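Local coordinates for protein hypothetical glycoside hydrolase (PDB 3TAW) that is a predicted glycoside hydrolase whose function is not established, with a fold that is probably a five-bladed beta-propeller, at residues A44-D49 and V64-E69; S81-A86 and P100-A105. All blocks are in the same frame, centred on the assembly; numbering follows the deposited sequence.

Contact 1. Residues A44-D49 and V64-E69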
loop_
_atom_site.group_PDB
_atom_site.type_symbol
_atom_site.label_atom_id
_atom_site.label_comp_id
_atom_site.label_asym_id
_atom_site.label_seq_id
_atom_site.Cartn_x
_atom_site.Cartn_y
_atom_site.Cartn_z
ATOM N N ALA A 44 -10.583 -21.963 0.814
ATOM C CA ALA A 44 -11.456 -20.782 0.918
ATOM C C ALA A 44 -10.573 -19.545 1.147
ATOM O O ALA A 44 -10.287 -19.137 2.291
ATOM C CB ALA A 44 -12.489 -20.954 2.012
ATOM N N TRP A 45 -10.142 -18.979 0.032
ATOM C CA TRP A 45 -9.034 -18.041 -0.002
ATOM C C TRP A 45 -9.372 -16.643 0.498
ATOM O O TRP A 45 -8.463 -15.850 0.724
ATOM C CB TRP A 45 -8.468 -17.965 -1.426
ATOM C CG TRP A 45 -9.399 -17.418 -2.445
ATOM C CD1 TRP A 45 -10.325 -18.113 -3.186
ATOM C CD2 TRP A 45 -9.457 -16.065 -2.904
ATOM N NE1 TRP A 45 -10.978 -17.267 -4.040
ATOM C CE2 TRP A 45 -10.469 -15.999 -3.890
ATOM C CE3 TRP A 45 -8.763 -14.895 -2.566
ATOM C CZ2 TRP A 45 -10.796 -14.811 -4.556
ATOM C CZ3 TRP A 45 -9.082 -13.724 -3.227
ATOM C CH2 TRP A 45 -10.092 -13.679 -4.203
ATOM N N GLU A 46 -10.656 -16.338 0.674
ATOM C CA GLU A 46 -11.063 -15.010 1.138
ATOM C C GLU A 46 -12.103 -15.084 2.242
ATOM O O GLU A 46 -12.869 -14.141 2.484
ATOM C CB GLU A 46 -11.541 -14.148 -0.035
ATOM C CG GLU A 46 -12.643 -14.737 -0.882
ATOM C CD GLU A 46 -13.096 -13.812 -1.992
ATOM O OE1 GLU A 46 -12.595 -12.655 -2.044
ATOM O OE2 GLU A 46 -13.959 -14.247 -2.799
ATOM N N GLU A 47 -12.075 -16.184 2.978
ATOM C CA GLU A 47 -13.102 -16.462 3.971
ATOM C C GLU A 47 -12.992 -15.633 5.238
ATOM O O GLU A 47 -13.989 -15.388 5.899
ATOM C CB GLU A 47 -13.024 -17.957 4.311
ATOM C CG GLU A 47 -13.959 -18.447 5.367
ATOM C CD GLU A 47 -13.942 -19.960 5.423
ATOM O OE1 GLU A 47 -12.871 -20.515 5.735
ATOM O OE2 GLU A 47 -14.985 -20.577 5.104
ATOM N N SER A 48 -11.790 -15.208 5.599
ATOM C CA SER A 48 -11.593 -14.580 6.914
ATOM C C SER A 48 -11.617 -13.057 6.899
ATOM O O SER A 48 -12.355 -12.428 7.660
ATOM C CB SER A 48 -10.286 -15.063 7.532
ATOM O OG SER A 48 -10.199 -14.642 8.898
ATOM N N ASP A 49 -10.794 -12.464 6.049
ATOM C CA ASP A 49 -10.612 -10.999 6.038
ATOM C C ASP A 49 -10.189 -10.553 4.640
ATOM O O ASP A 49 -9.447 -11.252 3.981
ATOM C CB ASP A 49 -9.557 -10.592 7.058
ATOM C CG ASP A 49 -9.978 -10.892 8.505
ATOM O OD1 ASP A 49 -10.783 -10.120 9.058
ATOM O OD2 ASP A 49 -9.493 -11.903 9.084
ATOM N N VAL A 64 -9.450 -3.015 -8.085
ATOM C CA VAL A 64 -8.928 -3.132 -6.741
ATOM C C VAL A 64 -8.419 -4.544 -6.596
ATOM O O VAL A 64 -9.174 -5.508 -6.832
ATOM C CB VAL A 64 -9.983 -2.820 -5.693
ATOM C CG1 VAL A 64 -9.530 -3.311 -4.287
ATOM C CG2 VAL A 64 -10.265 -1.303 -5.684
HETATM N N MSE A 65 -7.162 -4.668 -6.174
HETATM C CA MSE A 65 -6.584 -5.964 -5.841
HETATM C C MSE A 65 -6.432 -6.017 -4.326
HETATM O O MSE A 65 -5.516 -5.440 -3.743
HETATM C CB MSE A 65 -5.267 -6.194 -6.603
HETATM C CG MSE A 65 -5.511 -6.316 -8.095
HETATM SE SE MSE A 65 -3.934 -6.863 -9.101
HETATM C CE MSE A 65 -3.515 -8.595 -8.380
ATOM N N TYR A 66 -7.381 -6.676 -3.688
ATOM C CA TYR A 66 -7.454 -6.675 -2.226
ATOM C C TYR A 66 -6.657 -7.813 -1.616
ATOM O O TYR A 66 -6.522 -8.902 -2.195
ATOM C CB TYR A 66 -8.902 -6.694 -1.762
ATOM C CG TYR A 66 -9.761 -7.809 -2.330
ATOM C CD1 TYR A 66 -10.429 -7.658 -3.543
ATOM C CD2 TYR A 66 -9.934 -9.001 -1.641
ATOM C CE1 TYR A 66 -11.255 -8.676 -4.067
ATOM C CE2 TYR A 66 -10.733 -10.007 -2.134
ATOM C CZ TYR A 66 -11.396 -9.845 -3.375
ATOM O OH TYR A 66 -12.214 -10.824 -3.869
ATOM N N ARG A 67 -6.108 -7.556 -0.434
ATOM C CA ARG A 67 -5.442 -8.587 0.326
ATOM C C ARG A 67 -6.502 -9.466 0.940
ATOM O O ARG A 67 -7.326 -8.982 1.691
ATOM C CB ARG A 67 -4.569 -7.989 1.424
ATOM C CG ARG A 67 -3.835 -9.053 2.240
ATOM C CD ARG A 67 -3.019 -8.425 3.363
ATOM N NE ARG A 67 -2.562 -9.406 4.333
ATOM C CZ ARG A 67 -1.826 -9.128 5.412
ATOM N NH1 ARG A 67 -1.419 -7.887 5.667
ATOM N NH2 ARG A 67 -1.490 -10.105 6.244
ATOM N N ALA A 68 -6.497 -10.753 0.600
ATOM C CA ALA A 68 -7.484 -11.689 1.121
ATOM C C ALA A 68 -6.771 -12.729 1.970
ATOM O O ALA A 68 -5.736 -13.247 1.581
ATOM C CB ALA A 68 -8.226 -12.390 -0.017
ATOM N N GLU A 69 -7.340 -13.024 3.130
ATOM C CA GLU A 69 -6.789 -14.040 4.000
ATOM C C GLU A 69 -7.762 -15.185 4.195
ATOM O O GLU A 69 -8.966 -14.973 4.374
ATOM C CB GLU A 69 -6.424 -13.444 5.354
ATOM C CG GLU A 69 -5.114 -12.668 5.357
ATOM C CD GLU A 69 -4.715 -12.179 6.748
ATOM O OE1 GLU A 69 -5.630 -11.941 7.574
ATOM O OE2 GLU A 69 -3.486 -12.053 7.011
HETATM O O HOH W 1 -14.613 -12.990 -4.971
#
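Glu46 passes Ala68 and brings its carboxylate to the edge of Tyr66 from a turn-forming loop, a worked example of a buried carboxylate joining a loop to a strand. Its CB lies 3.8 Å from Ala68 CB. The next carbon, CG, is placed between the backbone N and the carbonyl carbon (chi1 55°), which carries it over the Trp45 ring, 3.9 Å above the plane at the centre. From there the chain is extended and delivers the carboxylate to the Tyr66 ring, the two planes nearly coplanar at 8°. The Tyr66 hydroxyl donates a 2.6 Å hydrogen bond from OH to Glu46 OE1, on the syn side and 16° out of the carboxylate plane. Arg96 forms a salt bridge with the same oxygen and also bonds Tyr66 OH, so the phenol is fixed between two groups. At the other branch, Glu46 OE2 accepts a hydrogen bond from water 1 at 2.6 Å and also bonds Thr32 OG1. Next to this polar group, Trp45 CZ3 packs on Ala68 CB at 3.6 Å, while its indole NE1 is bonded to the carbonyl of Thr98.

Further along, a classic beta bulge sets Ser48 and Asp49 against Glu69: Ser48 N bonds Glu69 O at 3.1 Å, and Glu69 N returns a bond to Asp49 O at 2.9 Å. The carboxylates of Asp49 and Glu69 come as near as 4.1 Å, OD2 to OE1, but Arg79 makes salt bridges to both oxygens and probably offsets their like charge. The contact thus closes the beginning of strand 49-58 onto the end of strand 61-69, an antiparallel pair, with strand 81-88 flanking the latter through Arg82 and Ser81.

Contact 2. Residues S81-A86 and P100-A105. With EDO (1,2-ethanediol), chain N; ACT (acetate ion), chain E.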
loop_
_atom_site.group_PDB
_atom_site.type_symbol
_atom_site.label_atom_id
_atom_site.label_comp_id
_atom_site.label_asym_id
_atom_site.label_seq_id
_atom_site.Cartn_x
_atom_site.Cartn_y
_atom_site.Cartn_z
ATOM N N SER A 81 -2.035 -15.002 2.725
ATOM C CA SER A 81 -2.572 -13.863 1.981
ATOM C C SER A 81 -2.427 -14.105 0.485
ATOM O O SER A 81 -1.422 -14.651 0.032
ATOM C CB SER A 81 -1.830 -12.572 2.357
ATOM O OG SER A 81 -2.103 -12.176 3.700
ATOM N N ARG A 82 -3.475 -13.758 -0.249
ATOM C CA ARG A 82 -3.550 -13.836 -1.698
ATOM C C ARG A 82 -4.280 -12.564 -2.155
ATOM O O ARG A 82 -4.973 -11.917 -1.351
ATOM C CB ARG A 82 -4.313 -15.102 -2.129
ATOM C CG ARG A 82 -3.659 -16.386 -1.632
ATOM C CD ARG A 82 -4.435 -17.626 -2.054
ATOM N NE ARG A 82 -3.852 -18.866 -1.557
ATOM C CZ ARG A 82 -4.114 -19.416 -0.370
ATOM N NH1 ARG A 82 -4.904 -18.822 0.515
ATOM N NH2 ARG A 82 -3.554 -20.574 -0.039
ATOM N N LEU A 83 -4.113 -12.181 -3.418
ATOM C CA LEU A 83 -4.734 -10.980 -3.911
ATOM C C LEU A 83 -5.913 -11.276 -4.817
ATOM O O LEU A 83 -5.781 -11.991 -5.815
ATOM C CB LEU A 83 -3.719 -10.139 -4.699
ATOM C CG LEU A 83 -2.407 -9.834 -3.999
ATOM C CD1 LEU A 83 -1.560 -8.903 -4.832
ATOM C CD2 LEU A 83 -2.599 -9.302 -2.536
ATOM N N GLY A 84 -7.033 -10.671 -4.477
ATOM C CA GLY A 84 -8.243 -10.713 -5.281
ATOM C C GLY A 84 -8.196 -9.734 -6.425
ATOM O O GLY A 84 -7.256 -8.941 -6.550
ATOM N N TYR A 85 -9.184 -9.823 -7.309
ATOM C CA TYR A 85 -9.276 -8.947 -8.472
ATOM C C TYR A 85 -10.734 -8.498 -8.588
ATOM O O TYR A 85 -11.634 -9.312 -8.812
ATOM C CB TYR A 85 -8.849 -9.698 -9.733
ATOM C CG TYR A 85 -8.815 -8.869 -10.987
ATOM C CD1 TYR A 85 -9.964 -8.696 -11.760
ATOM C CD2 TYR A 85 -7.637 -8.271 -11.430
ATOM C CE1 TYR A 85 -9.929 -7.934 -12.942
ATOM C CE2 TYR A 85 -7.604 -7.505 -12.594
ATOM C CZ TYR A 85 -8.746 -7.334 -13.339
ATOM O OH TYR A 85 -8.725 -6.574 -14.510
ATOM N N ALA A 86 -10.972 -7.205 -8.420
ATOM C CA ALA A 86 -12.326 -6.663 -8.417
ATOM C C ALA A 86 -12.368 -5.432 -9.303
ATOM O O ALA A 86 -11.469 -4.584 -9.221
ATOM C CB ALA A 86 -12.736 -6.301 -7.001
ATOM N N PRO A 100 -8.252 -15.864 -7.101
ATOM C CA PRO A 100 -7.287 -14.789 -6.872
ATOM C C PRO A 100 -6.370 -14.580 -8.092
ATOM O O PRO A 100 -6.058 -15.533 -8.832
ATOM C CB PRO A 100 -6.505 -15.253 -5.640
ATOM C CG PRO A 100 -6.610 -16.780 -5.699
ATOM C CD PRO A 100 -7.972 -17.068 -6.284
ATOM N N ALA A 101 -5.958 -13.333 -8.306
ATOM C CA ALA A 101 -5.097 -12.991 -9.448
ATOM C C ALA A 101 -3.598 -13.059 -9.122
ATOM O O ALA A 101 -2.769 -13.076 -10.041
ATOM C CB ALA A 101 -5.454 -11.607 -9.974
ATOM N N PHE A 102 -3.271 -13.109 -7.836
ATOM C CA PHE A 102 -1.875 -13.177 -7.369
ATOM C C PHE A 102 -1.823 -13.964 -6.075
ATOM O O PHE A 102 -2.690 -13.808 -5.208
ATOM C CB PHE A 102 -1.341 -11.760 -7.178
ATOM C CG PHE A 102 0.149 -11.660 -7.213
ATOM C CD1 PHE A 102 0.822 -11.611 -8.418
ATOM C CD2 PHE A 102 0.885 -11.586 -6.042
ATOM C CE1 PHE A 102 2.207 -11.516 -8.468
ATOM C CE2 PHE A 102 2.277 -11.494 -6.083
ATOM C CZ PHE A 102 2.938 -11.431 -7.296
ATOM N N TYR A 103 -0.856 -14.871 -5.979
ATOM C CA TYR A 103 -0.832 -15.845 -4.884
ATOM C C TYR A 103 0.493 -16.592 -4.858
ATOM O O TYR A 103 1.220 -16.622 -5.859
ATOM C CB TYR A 103 -1.993 -16.859 -5.063
ATOM C CG TYR A 103 -2.115 -17.345 -6.471
ATOM C CD1 TYR A 103 -1.362 -18.410 -6.921
ATOM C CD2 TYR A 103 -2.961 -16.692 -7.381
ATOM C CE1 TYR A 103 -1.453 -18.851 -8.239
ATOM C CE2 TYR A 103 -3.053 -17.103 -8.677
ATOM C CZ TYR A 103 -2.289 -18.193 -9.110
ATOM O OH TYR A 103 -2.358 -18.616 -10.419
ATOM N N PRO A 104 0.824 -17.191 -3.701
ATOM C CA PRO A 104 2.026 -18.000 -3.630
ATOM C C PRO A 104 1.818 -19.304 -4.420
ATOM O O PRO A 104 0.680 -19.783 -4.549
ATOM C CB PRO A 104 2.165 -18.283 -2.133
ATOM C CG PRO A 104 0.760 -18.282 -1.623
ATOM C CD PRO A 104 0.082 -17.187 -2.423
ATOM N N ALA A 105 2.900 -19.866 -4.954
ATOM C CA ALA A 105 2.789 -21.018 -5.821
ATOM C C ALA A 105 4.105 -21.774 -5.806
ATOM O O ALA A 105 5.040 -21.359 -5.117
ATOM C CB ALA A 105 2.434 -20.567 -7.246
HETATM C C1 EDO N . -0.049 -15.815 -10.303
HETATM O O1 EDO N . 0.600 -14.800 -11.066
HETATM C C2 EDO N . 0.840 -16.133 -9.121
HETATM O O2 EDO N . 0.906 -15.004 -8.238
HETATM C C ACT E . -1.624 -21.906 -10.756
HETATM O O ACT E . -2.811 -21.888 -10.313
HETATM O OXT ACT E . -1.121 -20.810 -11.144
HETATM C CH3 ACT E . -0.820 -23.174 -10.823
HETATM O O HOH W 2 -1.879 -19.870 -3.387
#
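Leu83 and Phe102 are joined by a nearly straight hydrogen bond, Leu83 N to Phe102 O at 2.8 Å (N-H...O 174°). The return side is a classic beta bulge: Leu83 O accepts from Ala101 N at 2.8 Å and only weakly from Phe102 N. The segment 100-105, otherwise irregular, is thereby pinned by a single antiparallel bridge to one strand of a four-stranded sheet, probably a blade of the propeller.

Water 2 adds a link, accepting from Arg82 NE, in the plane of the guanidinium, and donating to Pro104 O; Arg82 NH1 forms a salt bridge with Asp70. The extended aliphatic part of Arg82 runs past Tyr103, CG lying 3.8 Å from Tyr103 CB, and crosses Pro104 at about a right angle. Leu83 and Phe102 lie side by side and point the same way, with Leu83 CD1 3.7 Å from Phe102 CB. Two residues on from Leu83, Tyr85 CB meets Ala101 CB at 3.9 Å. Beyond them, the Phe102 ring makes edge-to-face contacts with Tyr135 and Trp156.

Two small molecules, probably from the crystallisation liquor, sit at Tyr103. Acetate OXT accepts a 2.6 Å bond from Tyr103 OH at the ring edge. The 1,2-ethanediol O2 accepts from Tyr103 N, donates to Tyr103 O and lies over one face of the Phe102 ring, while its C2 sits 3.6 Å above the centre of the Tyr103 ring.

Overall arrangement
Contact 1 and contact 2 follow one another along the chain and both reach the same antiparallel sheet, their centres about 8 Å apart. Strands 61-69 and 81-88 are direct neighbours: Ala68 N lies 2.7 Å from Arg82 O, and Val64 N 2.8 Å from Ala86 O, both probable hydrogen bonds. Side chains bridge the two contacts as well, for Trp45 packs on Arg82 and Pro100, and Arg67 NE bonds Ser81 OG. Arg67 also pairs with Asp120 of strand 117-125 in the following sheet, and its side chain is about 5 Å from an unidentified bound molecule, probably from the crystallisation liquor, though such molecules often mark pockets. The magnesium ion is bound elsewhere, at Asn355 and Phe356.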